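Local coordinates for protein probable benzoylformate decarboxylase (Rhodococcus jostii, PDB 7ORX) that belongs to the thiamine-diphosphate-dependent enzymes, binds thiamine diphosphate and a sodium ion, and assembles from four copies of the chain, at residues Leu32-Gly37 / Asp164-Glu169; Thr120-Leu125 / Pro156-Val161; Ala145-Leu150 / Leu178-His183; Glu347-Val352 / Pro358-Ala363. All blocks are in the same frame, centred on the assembly; numbering follows the deposited sequence.

Contact 1: Leu32-Gly37 / Asp164-Glu169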
loop_
_atom_site.group_PDB
_atom_site.type_symbol
_atom_site.label_atom_id
_atom_site.label_comp_id
_atom_site.label_asym_id
_atom_site.label_seq_id
_atom_site.Cartn_x
_atom_site.Cartn_y
_atom_site.Cartn_z
ATOM N N LEU C 32 1.289 -23.096 16.058
ATOM C CA LEU C 32 1.552 -24.413 16.670
ATOM C C LEU C 32 1.832 -25.419 15.554
ATOM O O LEU C 32 2.812 -26.149 15.669
ATOM C CB LEU C 32 0.393 -24.821 17.588
ATOM C CG LEU C 32 0.046 -23.856 18.713
ATOM C CD1 LEU C 32 -1.127 -24.400 19.519
ATOM C CD2 LEU C 32 1.237 -23.606 19.630
ATOM N N PRO C 33 1.051 -25.489 14.432
ATOM C CA PRO C 33 1.334 -26.453 13.348
ATOM C C PRO C 33 2.719 -26.311 12.688
ATOM O O PRO C 33 3.235 -27.288 12.211
ATOM C CB PRO C 33 0.226 -26.206 12.319
ATOM C CG PRO C 33 -0.889 -25.561 13.108
ATOM C CD PRO C 33 -0.173 -24.723 14.147
ATOM N N PHE C 34 3.301 -25.112 12.682
ATOM C CA PHE C 34 4.698 -24.910 12.232
ATOM C C PHE C 34 5.654 -25.488 13.274
ATOM O O PHE C 34 6.574 -26.243 12.943
ATOM C CB PHE C 34 5.025 -23.435 11.994
ATOM C CG PHE C 34 6.476 -23.247 11.637
ATOM C CD1 PHE C 34 7.007 -23.851 10.501
ATOM C CD2 PHE C 34 7.331 -22.534 12.466
ATOM C CE1 PHE C 34 8.351 -23.695 10.183
ATOM C CE2 PHE C 34 8.676 -22.383 12.143
ATOM C CZ PHE C 34 9.184 -22.956 10.999
ATOM N N LEU C 35 5.449 -25.116 14.526
ATOM C CA LEU C 35 6.410 -25.404 15.624
ATOM C C LEU C 35 6.404 -26.900 15.927
ATOM O O LEU C 35 7.448 -27.391 16.404
ATOM C CB LEU C 35 6.050 -24.591 16.873
ATOM C CG LEU C 35 6.276 -23.079 16.768
ATOM C CD1 LEU C 35 5.925 -22.369 18.079
ATOM C CD2 LEU C 35 7.703 -22.775 16.331
ATOM N N SER C 36 5.296 -27.600 15.660
ATOM C CA SER C 36 5.136 -29.031 16.029
ATOM C C SER C 36 6.144 -29.895 15.254
ATOM O O SER C 36 6.614 -30.893 15.813
ATOM C CB SER C 36 3.711 -29.506 15.845
ATOM O OG SER C 36 3.289 -29.414 14.490
ATOM N N GLY C 37 6.462 -29.507 14.019
ATOM C CA GLY C 37 7.337 -30.261 13.109
ATOM C C GLY C 37 8.787 -29.858 13.260
ATOM O O GLY C 37 9.627 -30.344 12.492
ATOM N N ASP C 164 -2.752 -24.165 7.968
ATOM C CA ASP C 164 -3.142 -25.413 7.275
ATOM C C ASP C 164 -2.167 -25.707 6.122
ATOM O O ASP C 164 -2.207 -26.830 5.590
ATOM C CB ASP C 164 -4.617 -25.380 6.855
ATOM C CG ASP C 164 -5.028 -24.284 5.876
ATOM O OD1 ASP C 164 -4.599 -23.107 6.087
ATOM O OD2 ASP C 164 -5.833 -24.606 4.903
ATOM N N ASP C 165 -1.295 -24.776 5.750
ATOM C CA ASP C 165 -0.378 -24.983 4.595
ATOM C C ASP C 165 0.722 -25.971 4.979
ATOM O O ASP C 165 1.207 -26.659 4.083
ATOM C CB ASP C 165 0.271 -23.684 4.125
ATOM C CG ASP C 165 -0.657 -22.784 3.322
ATOM O OD1 ASP C 165 -1.828 -23.227 3.026
ATOM O OD2 ASP C 165 -0.201 -21.640 2.961
ATOM N N TRP C 166 1.087 -26.039 6.261
ATOM C CA TRP C 166 2.277 -26.803 6.713
ATOM C C TRP C 166 2.072 -28.307 6.464
ATOM O O TRP C 166 3.026 -29.004 6.199
ATOM C CB TRP C 166 2.548 -26.487 8.176
ATOM C CG TRP C 166 2.946 -25.066 8.382
ATOM C CD1 TRP C 166 2.281 -24.109 9.094
ATOM C CD2 TRP C 166 4.116 -24.435 7.852
ATOM N NE1 TRP C 166 2.959 -22.922 9.042
ATOM C CE2 TRP C 166 4.094 -23.091 8.299
ATOM C CE3 TRP C 166 5.185 -24.888 7.082
ATOM C CZ2 TRP C 166 5.088 -22.182 7.953
ATOM C CZ3 TRP C 166 6.187 -23.997 6.769
ATOM C CH2 TRP C 166 6.134 -22.658 7.198
ATOM N N ALA C 167 0.828 -28.753 6.548
ATOM C CA ALA C 167 0.394 -30.159 6.466
ATOM C C ALA C 167 0.191 -30.541 4.999
ATOM O O ALA C 167 0.134 -31.753 4.707
ATOM C CB ALA C 167 -0.879 -30.342 7.258
ATOM N N ALA C 168 0.098 -29.584 4.077
ATOM C CA ALA C 168 -0.150 -29.888 2.644
ATOM C C ALA C 168 1.043 -30.633 2.037
ATOM O O ALA C 168 2.176 -30.469 2.543
ATOM C CB ALA C 168 -0.441 -28.616 1.884
ATOM N N GLU C 169 0.791 -31.416 0.982
ATOM C CA GLU C 169 1.868 -32.134 0.261
ATOM C C GLU C 169 2.770 -31.082 -0.393
ATOM O O GLU C 169 2.234 -30.136 -0.972
ATOM C CB GLU C 169 1.289 -33.115 -0.753
ATOM C CG GLU C 169 2.314 -34.084 -1.357
ATOM C CD GLU C 169 1.879 -34.782 -2.667
ATOM O OE1 GLU C 169 0.966 -34.235 -3.351
ATOM O OE2 GLU C 169 2.436 -35.894 -3.018
#

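Contact 2: Thr120-Leu125 / Pro156-Val161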
loop_
_atom_site.group_PDB
_atom_site.type_symbol
_atom_site.label_atom_id
_atom_site.label_comp_id
_atom_site.label_asym_id
_atom_site.label_seq_id
_atom_site.Cartn_x
_atom_site.Cartn_y
_atom_site.Cartn_z
ATOM N N THR C 120 0.480 -5.963 3.177
ATOM C CA THR C 120 0.389 -4.496 3.451
ATOM C C THR C 120 0.864 -4.178 4.883
ATOM O O THR C 120 1.530 -3.141 5.054
ATOM C CB THR C 120 -1.040 -3.954 3.244
ATOM O OG1 THR C 120 -1.574 -4.446 2.011
ATOM C CG2 THR C 120 -1.114 -2.438 3.264
ATOM N N LEU C 121 0.503 -5.003 5.873
ATOM C CA LEU C 121 0.714 -4.708 7.321
ATOM C C LEU C 121 2.145 -4.170 7.549
ATOM O O LEU C 121 2.262 -3.034 8.096
ATOM C CB LEU C 121 0.402 -5.969 8.145
ATOM C CG LEU C 121 0.529 -5.846 9.676
ATOM C CD1 LEU C 121 -0.426 -4.805 10.292
ATOM C CD2 LEU C 121 0.320 -7.221 10.309
ATOM N N MET C 122 3.167 -4.884 7.058
ATOM C CA MET C 122 4.597 -4.668 7.404
ATOM C C MET C 122 5.293 -3.719 6.420
ATOM O O MET C 122 6.427 -3.309 6.732
ATOM C CB MET C 122 5.370 -5.989 7.438
ATOM C CG MET C 122 4.747 -7.039 8.315
ATOM S SD MET C 122 4.776 -6.437 10.039
ATOM C CE MET C 122 6.073 -7.437 10.770
ATOM N N LYS C 123 4.674 -3.364 5.292
ATOM C CA LYS C 123 5.120 -2.210 4.451
ATOM C C LYS C 123 4.867 -0.911 5.231
ATOM O O LYS C 123 3.844 -0.782 5.923
ATOM C CB LYS C 123 4.447 -2.197 3.065
ATOM C CG LYS C 123 4.881 -3.294 2.116
ATOM C CD LYS C 123 6.234 -3.865 2.420
ATOM C CE LYS C 123 6.716 -4.776 1.306
ATOM N NZ LYS C 123 7.604 -4.073 0.351
ATOM N N PRO C 124 5.775 0.098 5.120
ATOM C CA PRO C 124 6.870 0.109 4.144
ATOM C C PRO C 124 8.251 -0.331 4.658
ATOM O O PRO C 124 9.244 0.056 4.085
ATOM C CB PRO C 124 6.927 1.616 3.837
ATOM C CG PRO C 124 6.733 2.261 5.186
ATOM C CD PRO C 124 5.792 1.330 5.926
ATOM N N LEU C 125 8.303 -1.113 5.730
ATOM C CA LEU C 125 9.570 -1.365 6.466
ATOM C C LEU C 125 10.409 -2.405 5.731
ATOM O O LEU C 125 11.330 -2.006 4.978
ATOM C CB LEU C 125 9.233 -1.775 7.903
ATOM C CG LEU C 125 8.792 -0.598 8.777
ATOM C CD1 LEU C 125 8.654 -1.027 10.218
ATOM C CD2 LEU C 125 9.764 0.586 8.662
ATOM N N PRO C 156 15.262 -6.822 6.436
ATOM C CA PRO C 156 14.209 -7.727 6.857
ATOM C C PRO C 156 13.112 -7.990 5.824
ATOM O O PRO C 156 12.763 -7.103 5.042
ATOM C CB PRO C 156 13.632 -7.010 8.092
ATOM C CG PRO C 156 13.876 -5.561 7.826
ATOM C CD PRO C 156 15.175 -5.497 7.059
ATOM N N VAL C 157 12.567 -9.200 5.895
ATOM C CA VAL C 157 11.560 -9.754 4.932
ATOM C C VAL C 157 10.443 -10.394 5.764
ATOM O O VAL C 157 10.726 -10.822 6.890
ATOM C CB VAL C 157 12.246 -10.770 4.005
ATOM C CG1 VAL C 157 13.439 -10.139 3.343
ATOM C CG2 VAL C 157 12.737 -11.971 4.771
ATOM N N TYR C 158 9.228 -10.467 5.251
ATOM C CA TYR C 158 8.076 -10.987 6.007
ATOM C C TYR C 158 7.315 -11.972 5.134
ATOM O O TYR C 158 7.100 -11.682 4.001
ATOM C CB TYR C 158 7.160 -9.839 6.387
ATOM C CG TYR C 158 5.932 -10.181 7.194
ATOM C CD1 TYR C 158 5.983 -10.387 8.561
ATOM C CD2 TYR C 158 4.692 -10.162 6.604
ATOM C CE1 TYR C 158 4.839 -10.638 9.303
ATOM C CE2 TYR C 158 3.536 -10.398 7.326
ATOM C CZ TYR C 158 3.604 -10.616 8.689
ATOM O OH TYR C 158 2.448 -10.853 9.380
ATOM N N VAL C 159 6.922 -13.099 5.701
ATOM C CA VAL C 159 6.183 -14.176 5.010
ATOM C C VAL C 159 5.044 -14.572 5.943
ATOM O O VAL C 159 5.356 -15.002 7.054
ATOM C CB VAL C 159 7.107 -15.365 4.721
ATOM C CG1 VAL C 159 6.314 -16.471 4.079
ATOM C CG2 VAL C 159 8.285 -14.972 3.861
ATOM N N SER C 160 3.788 -14.447 5.513
ATOM C CA SER C 160 2.602 -14.853 6.318
ATOM C C SER C 160 2.146 -16.198 5.790
ATOM O O SER C 160 1.885 -16.232 4.637
ATOM C CB SER C 160 1.507 -13.786 6.249
ATOM O OG SER C 160 0.222 -14.274 6.605
ATOM N N VAL C 161 2.092 -17.256 6.598
ATOM C CA VAL C 161 1.728 -18.628 6.127
ATOM C C VAL C 161 0.487 -19.104 6.889
ATOM O O VAL C 161 0.507 -19.190 8.128
ATOM C CB VAL C 161 2.896 -19.614 6.292
ATOM C CG1 VAL C 161 2.488 -20.975 5.779
ATOM C CG2 VAL C 161 4.175 -19.088 5.669
#

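Contact 3: Ala145-Leu150 / Leu178-His183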
loop_
_atom_site.group_PDB
_atom_site.type_symbol
_atom_site.label_atom_id
_atom_site.label_comp_id
_atom_site.label_asym_id
_atom_site.label_seq_id
_atom_site.Cartn_x
_atom_site.Cartn_y
_atom_site.Cartn_z
ATOM N N ALA C 145 12.552 -15.367 0.281
ATOM C CA ALA C 145 12.655 -14.523 1.484
ATOM C C ALA C 145 14.101 -14.518 1.978
ATOM O O ALA C 145 14.616 -13.400 2.254
ATOM C CB ALA C 145 11.728 -15.002 2.575
ATOM N N ILE C 146 14.743 -15.683 2.087
ATOM C CA ILE C 146 16.100 -15.764 2.708
ATOM C C ILE C 146 17.097 -15.122 1.752
ATOM O O ILE C 146 17.882 -14.313 2.211
ATOM C CB ILE C 146 16.481 -17.203 3.063
ATOM C CG1 ILE C 146 15.592 -17.714 4.196
ATOM C CG2 ILE C 146 17.961 -17.313 3.400
ATOM C CD1 ILE C 146 15.500 -19.209 4.267
ATOM N N HIS C 147 17.056 -15.443 0.473
ATOM C CA HIS C 147 18.068 -14.915 -0.479
ATOM C C HIS C 147 17.981 -13.392 -0.523
ATOM O O HIS C 147 19.030 -12.711 -0.622
ATOM C CB HIS C 147 17.817 -15.464 -1.878
ATOM C CG HIS C 147 18.147 -16.902 -2.016
ATOM N ND1 HIS C 147 19.360 -17.414 -1.602
ATOM C CD2 HIS C 147 17.442 -17.918 -2.579
ATOM C CE1 HIS C 147 19.382 -18.705 -1.891
ATOM N NE2 HIS C 147 18.212 -19.034 -2.497
ATOM N N THR C 148 16.738 -12.917 -0.569
ATOM C CA THR C 148 16.363 -11.479 -0.603
ATOM C C THR C 148 16.914 -10.812 0.663
ATOM O O THR C 148 17.537 -9.778 0.540
ATOM C CB THR C 148 14.843 -11.287 -0.687
ATOM O OG1 THR C 148 14.322 -11.913 -1.858
ATOM C CG2 THR C 148 14.432 -9.835 -0.697
ATOM N N ALA C 149 16.680 -11.354 1.849
ATOM C CA ALA C 149 17.204 -10.763 3.103
ATOM C C ALA C 149 18.728 -10.559 3.037
ATOM O O ALA C 149 19.160 -9.511 3.552
ATOM C CB ALA C 149 16.799 -11.595 4.278
ATOM N N LEU C 150 19.494 -11.433 2.368
ATOM C CA LEU C 150 20.981 -11.410 2.349
ATOM C C LEU C 150 21.524 -10.671 1.139
ATOM O O LEU C 150 22.760 -10.563 0.994
ATOM C CB LEU C 150 21.521 -12.833 2.359
ATOM C CG LEU C 150 21.211 -13.606 3.631
ATOM C CD1 LEU C 150 21.299 -15.097 3.413
ATOM C CD2 LEU C 150 22.136 -13.191 4.754
ATOM N N LEU C 178 16.872 -26.687 -2.203
ATOM C CA LEU C 178 18.037 -26.838 -1.277
ATOM C C LEU C 178 19.337 -26.436 -1.970
ATOM O O LEU C 178 20.142 -25.740 -1.320
ATOM C CB LEU C 178 18.249 -28.289 -0.853
ATOM C CG LEU C 178 17.628 -28.750 0.445
ATOM C CD1 LEU C 178 16.257 -29.349 0.129
ATOM C CD2 LEU C 178 18.574 -29.731 1.169
ATOM N N ALA C 179 19.548 -26.938 -3.200
ATOM C CA ALA C 179 20.787 -26.837 -4.003
ATOM C C ALA C 179 21.087 -25.369 -4.319
ATOM O O ALA C 179 22.273 -25.062 -4.621
ATOM C CB ALA C 179 20.596 -27.637 -5.276
ATOM N N ARG C 180 20.059 -24.498 -4.264
ATOM C CA ARG C 180 20.127 -23.068 -4.662
ATOM C C ARG C 180 21.144 -22.338 -3.794
ATOM O O ARG C 180 21.141 -22.546 -2.578
ATOM C CB ARG C 180 18.781 -22.333 -4.565
ATOM C CG ARG C 180 17.750 -22.806 -5.594
ATOM C CD ARG C 180 16.932 -21.730 -6.297
ATOM N NE ARG C 180 17.819 -20.812 -6.985
ATOM C CZ ARG C 180 17.796 -19.483 -6.863
ATOM N NH1 ARG C 180 16.879 -18.843 -6.146
ATOM N NH2 ARG C 180 18.696 -18.782 -7.522
ATOM N N GLU C 181 22.010 -21.579 -4.465
ATOM C CA GLU C 181 22.859 -20.501 -3.933
ATOM C C GLU C 181 22.551 -19.225 -4.730
ATOM O O GLU C 181 22.092 -19.328 -5.849
ATOM C CB GLU C 181 24.334 -20.902 -4.029
ATOM C CG GLU C 181 24.703 -22.078 -3.125
ATOM C CD GLU C 181 25.840 -22.928 -3.681
ATOM O OE1 GLU C 181 26.994 -22.414 -3.769
ATOM O OE2 GLU C 181 25.564 -24.091 -4.106
ATOM N N VAL C 182 22.785 -18.054 -4.136
ATOM C CA VAL C 182 22.771 -16.717 -4.793
ATOM C C VAL C 182 24.046 -15.993 -4.378
ATOM O O VAL C 182 24.173 -15.762 -3.214
ATOM C CB VAL C 182 21.546 -15.915 -4.325
ATOM C CG1 VAL C 182 21.611 -14.491 -4.819
ATOM C CG2 VAL C 182 20.225 -16.541 -4.744
ATOM N N HIS C 183 24.930 -15.628 -5.285
ATOM C CA HIS C 183 26.167 -14.860 -4.992
ATOM C C HIS C 183 26.015 -13.406 -5.446
ATOM O O HIS C 183 25.493 -13.223 -6.526
ATOM C CB HIS C 183 27.359 -15.530 -5.701
ATOM C CG HIS C 183 27.439 -16.997 -5.445
ATOM N ND1 HIS C 183 27.464 -17.511 -4.174
ATOM C CD2 HIS C 183 27.456 -18.060 -6.264
ATOM C CE1 HIS C 183 27.483 -18.827 -4.235
ATOM N NE2 HIS C 183 27.473 -19.188 -5.493
#

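Contact 4: Glu347-Val352 / Pro358-Ala363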
loop_
_atom_site.group_PDB
_atom_site.type_symbol
_atom_site.label_atom_id
_atom_site.label_comp_id
_atom_site.label_asym_id
_atom_site.label_seq_id
_atom_site.Cartn_x
_atom_site.Cartn_y
_atom_site.Cartn_z
ATOM N N GLU C 347 40.809 11.835 29.373
ATOM C CA GLU C 347 40.403 12.924 30.302
ATOM C C GLU C 347 39.971 12.321 31.654
ATOM O O GLU C 347 39.420 11.196 31.700
ATOM C CB GLU C 347 39.291 13.781 29.696
ATOM C CG GLU C 347 38.989 15.053 30.491
ATOM C CD GLU C 347 37.954 15.987 29.888
ATOM O OE1 GLU C 347 37.398 15.662 28.772
ATOM O OE2 GLU C 347 37.709 17.050 30.517
ATOM N N GLU C 348 40.246 13.067 32.725
ATOM C CA GLU C 348 40.033 12.636 34.125
ATOM C C GLU C 348 38.538 12.669 34.425
ATOM O O GLU C 348 37.864 13.561 33.851
ATOM C CB GLU C 348 40.826 13.559 35.039
ATOM C CG GLU C 348 40.927 13.043 36.453
ATOM C CD GLU C 348 41.868 11.853 36.607
ATOM O OE1 GLU C 348 41.735 10.865 35.793
ATOM O OE2 GLU C 348 42.743 11.919 37.545
ATOM N N ALA C 349 38.035 11.743 35.247
ATOM C CA ALA C 349 36.577 11.557 35.461
ATOM C C ALA C 349 36.203 11.623 36.954
ATOM O O ALA C 349 36.013 10.571 37.547
ATOM C CB ALA C 349 36.128 10.267 34.830
ATOM N N VAL C 350 36.118 12.832 37.518
ATOM C CA VAL C 350 35.565 13.142 38.879
ATOM C C VAL C 350 34.031 13.161 38.758
ATOM O O VAL C 350 33.537 13.345 37.615
ATOM C CB VAL C 350 36.132 14.473 39.440
ATOM C CG1 VAL C 350 35.737 15.697 38.611
ATOM C CG2 VAL C 350 35.765 14.703 40.901
ATOM N N SER C 351 33.295 12.953 39.861
ATOM C CA SER C 351 31.806 13.010 39.902
ATOM C C SER C 351 31.341 13.773 41.134
ATOM O O SER C 351 31.586 13.278 42.259
ATOM C CB SER C 351 31.174 11.645 39.892
ATOM O OG SER C 351 31.192 11.109 38.585
ATOM N N VAL C 352 30.666 14.900 40.900
ATOM C CA VAL C 352 30.014 15.718 41.964
ATOM C C VAL C 352 28.497 15.592 41.749
ATOM O O VAL C 352 28.024 15.929 40.661
ATOM C CB VAL C 352 30.546 17.171 41.983
ATOM C CG1 VAL C 352 30.098 17.986 40.768
ATOM C CG2 VAL C 352 30.220 17.865 43.305
ATOM N N PRO C 358 27.982 9.964 33.891
ATOM C CA PRO C 358 28.215 8.957 32.854
ATOM C C PRO C 358 29.698 8.830 32.460
ATOM O O PRO C 358 30.145 7.734 32.316
ATOM C CB PRO C 358 27.305 9.464 31.730
ATOM C CG PRO C 358 26.131 10.023 32.493
ATOM C CD PRO C 358 26.798 10.803 33.632
ATOM N N ALA C 359 30.442 9.927 32.348
ATOM C CA ALA C 359 31.875 9.896 31.958
ATOM C C ALA C 359 32.660 9.057 32.969
ATOM O O ALA C 359 33.530 8.328 32.562
ATOM C CB ALA C 359 32.438 11.290 31.824
ATOM N N GLN C 360 32.335 9.127 34.247
ATOM C CA GLN C 360 33.043 8.329 35.285
ATOM C C GLN C 360 32.574 6.884 35.227
ATOM O O GLN C 360 33.406 5.980 35.392
ATOM C CB GLN C 360 32.807 8.876 36.690
ATOM C CG GLN C 360 33.732 8.221 37.702
ATOM C CD GLN C 360 33.377 8.590 39.122
ATOM O OE1 GLN C 360 34.182 8.425 40.039
ATOM N NE2 GLN C 360 32.153 9.064 39.322
ATOM N N LEU C 361 31.281 6.667 35.037
ATOM C CA LEU C 361 30.748 5.291 34.925
ATOM C C LEU C 361 31.442 4.584 33.766
ATOM O O LEU C 361 31.814 3.440 33.925
ATOM C CB LEU C 361 29.236 5.324 34.724
ATOM C CG LEU C 361 28.604 3.952 34.608
ATOM C CD1 LEU C 361 28.937 3.082 35.803
ATOM C CD2 LEU C 361 27.103 4.062 34.443
ATOM N N PHE C 362 31.637 5.252 32.639
ATOM C CA PHE C 362 32.258 4.626 31.452
ATOM C C PHE C 362 33.742 4.384 31.714
ATOM O O PHE C 362 34.279 3.365 31.290
ATOM C CB PHE C 362 31.944 5.414 30.182
ATOM C CG PHE C 362 30.484 5.428 29.791
ATOM C CD1 PHE C 362 29.653 4.365 30.052
ATOM C CD2 PHE C 362 29.933 6.530 29.169
ATOM C CE1 PHE C 362 28.302 4.417 29.744
ATOM C CE2 PHE C 362 28.593 6.571 28.837
ATOM C CZ PHE C 362 27.775 5.507 29.124
ATOM N N ALA C 363 34.406 5.242 32.455
ATOM C CA ALA C 363 35.832 5.046 32.815
ATOM C C ALA C 363 35.970 3.840 33.740
ATOM O O ALA C 363 36.887 3.061 33.524
ATOM C CB ALA C 363 36.398 6.300 33.414
#

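Contact 1: Leu32-Gly37 / Asp164-Glu169
F34 and W166 meet where the short helix 32-35 comes closest to the turn that follows strand 157-162, their CA atoms 6.3 Å apart. Both segments belong to the three-layer alpha/beta domain built on the parallel sheet that carries strands 22-25, 68-73 and 157-162, the N-terminal thiamine-diphosphate-binding part of the chain; P33 lies about 12 Å from a bound thiamine diphosphate, measured from its side chain. D165 to A168 form a type I beta turn, from which the W166 side chain sets out toward the helix. One face of the indole receives F34 in two places. F34 CB lies over the five-membered ring, 3.9 Å from its centroid and 23° off the normal, a CH-pi contact. Farther out, F34 CD1 sits over the six-membered part, 3.6 Å from W166 CZ2 and displaced toward the rim. The two rings are neither stacked nor perpendicular: their planes are inclined by 42°, with 4.7 Å between the F34 centroid and that of the six-membered ring. With CG anti to the backbone N (chi1 176°), F34 is carried across the indole at an oblique angle. P33 adds a looser apolar touch, its CB 4.4 Å from W166 CD1. Around the pair, helix 7-17 supplies Y12, whose ring stacks on F34 and whose hydroxyl bonds to F34 O. L32, S36 and L35 pack on L464, T473 and T476 of the second subunit. S36 OG donates a hydrogen bond to P33 O at 3.1 Å, from above the plane of that carbonyl.

Contact 2: Thr120-Leu125 / Pro156-Val161
A Met-aromatic contact between M122 and Y158 joins the turn after helix 118-121 to the parallel sheet of the N-terminal thiamine-diphosphate-binding domain. The CA atoms of these two residues are 7.3 Å apart, and both side chains set out toward each other. M122 CG stands almost exactly over the middle of the phenol ring, 3.4 Å from the centroid and 6° off the normal, as a CH-pi contact. The sulfur, M122 SD, is above the same face but farther off, at 4.5 Å from the centroid. Bends at chi2 and chi3 (-64° and -106°) fold the thioether back, and the methyl M122 CE reaches past the rim of the ring, 3.7 Å from Y158 CD1. Side chain and ring cross at about a right angle. L121 reaches the phenol hydroxyl, its CD2 4.3 Å from Y158 OH. Y158 is buried, and its hydroxyl is hydrogen-bonded to S78 OG. Beside it in the sheet, V97 and A99 of strand 95-101 touch the tyrosine, while M82 and L85 of helix 82-90 pack on M122. L121 also meets P124 of the second subunit, so the contact borders that interface directly. Strand 157-162, lying between strands 95-101 and 128-130, thus has one side covered in the manner of a layered alpha/beta fold with a parallel sheet.

Contact 3: Ala145-Leu150 / Leu178-His183
V182 places its CG2 methyl over one face of the H147 imidazole, 3.5 Å from the ring centroid and 15° off the normal, in a CH-pi contact. The methyl is displaced toward the rim, on the side of CG and ND1; V182 CG2 is 3.4 Å from H147 ND1. Its place over the ring follows from the valine torsion: CG1 takes the position anti to the backbone N (chi1 172°), leaving CG2 beside that nitrogen and turned to the histidine. R180 meets the other end of the imidazole, with R180 NH1 3.7 Å from H147 CD2. Its guanidinium plane is turned 61° from the ring, so the two do not stack, and R180 CB also comes close, 3.9 Å from H147 NE2. H147 itself projects from the last turns of helix 138-149, one of the helices covering the parallel sheet of the N-terminal alpha/beta domain; across that helix A145 packs on strand 157-162 through V157 and V159. The other segment, from the end of helix 175-179 into strand 181-184, runs over the outside of this helix and belongs also to a subunit interface. R180 is held there by the third subunit, with NE bonded to G314 O and NH1 to A308 O of that chain. E181, V182 and H183 pair in parallel with a strand of the third subunit, so a sheet of that subunit continues into this chain.

Contact 4: Glu347-Val352 / Pro358-Ala363
A349 and Q360 bring their CA atoms to 4.8 Å where an extended linker passes across the first turns of helix 358-368. The linker follows helix 321-331 of the central domain and leads into the C-terminal thiamine-diphosphate-binding domain, whose first helix it packs on; residues alternate along it, A349 and S351 facing the helix while E348, V350 and V352 turn away. The apolar contacts centre on A349. Its CB methyl settles on the helix surface between successive turns, 3.7 Å from Q360 CA and 4.2 Å from the methyl CB of A363. The small side chains of A349, A359 and A363 are consistent with the close approach of the linker backbone. Contact with the polar linker backbone falls to Q360, whose CG lies beside A349 O. With CG anti to the backbone N (chi1 -169°) and the chain extended beyond it, the glutamine lies alongside the linker and carries its amide to S351. The placing of that amide against the S351 side chain is doubtful, because the two are modelled too close together, and no hydrogen bond joins the segments. In the model S351 OG is hydrogen-bonded instead to D357 N, just before the helix, though the position of this hydroxyl is less certain. The helix is in turn seated on its own domain: L361 and F362 pack on L456 of strand 452-457, and F362 meets the F386 ring edge-to-face. In the first turn A363 N donates to A359 O at 3.2 Å, and A359 O is also touched by the A349 CB methyl at 4.0 Å.

Overall arrangement
Contacts 1, 2 and 3 cluster in the N-terminal domain, their centres 18 to 23 Å apart, and share the neighbourhood of strand 157-162. Contact 2 uses that strand, contact 1 the turn after it, and contact 3 the helix 138-149 before it. W166 touches V161, linking contacts 1 and 2, while V157 and V159 pack on A145, linking contacts 2 and 3. Along the chain contact 2 falls between the two segments of contact 1, and the segments of contact 3 alternate with those of both. Contact 4 comes later, centres 44 to 55 Å away. Three contacts thus lie in one cofactor-binding domain at its interfaces with the second and third subunits, whereas the fourth ties the linker to the other.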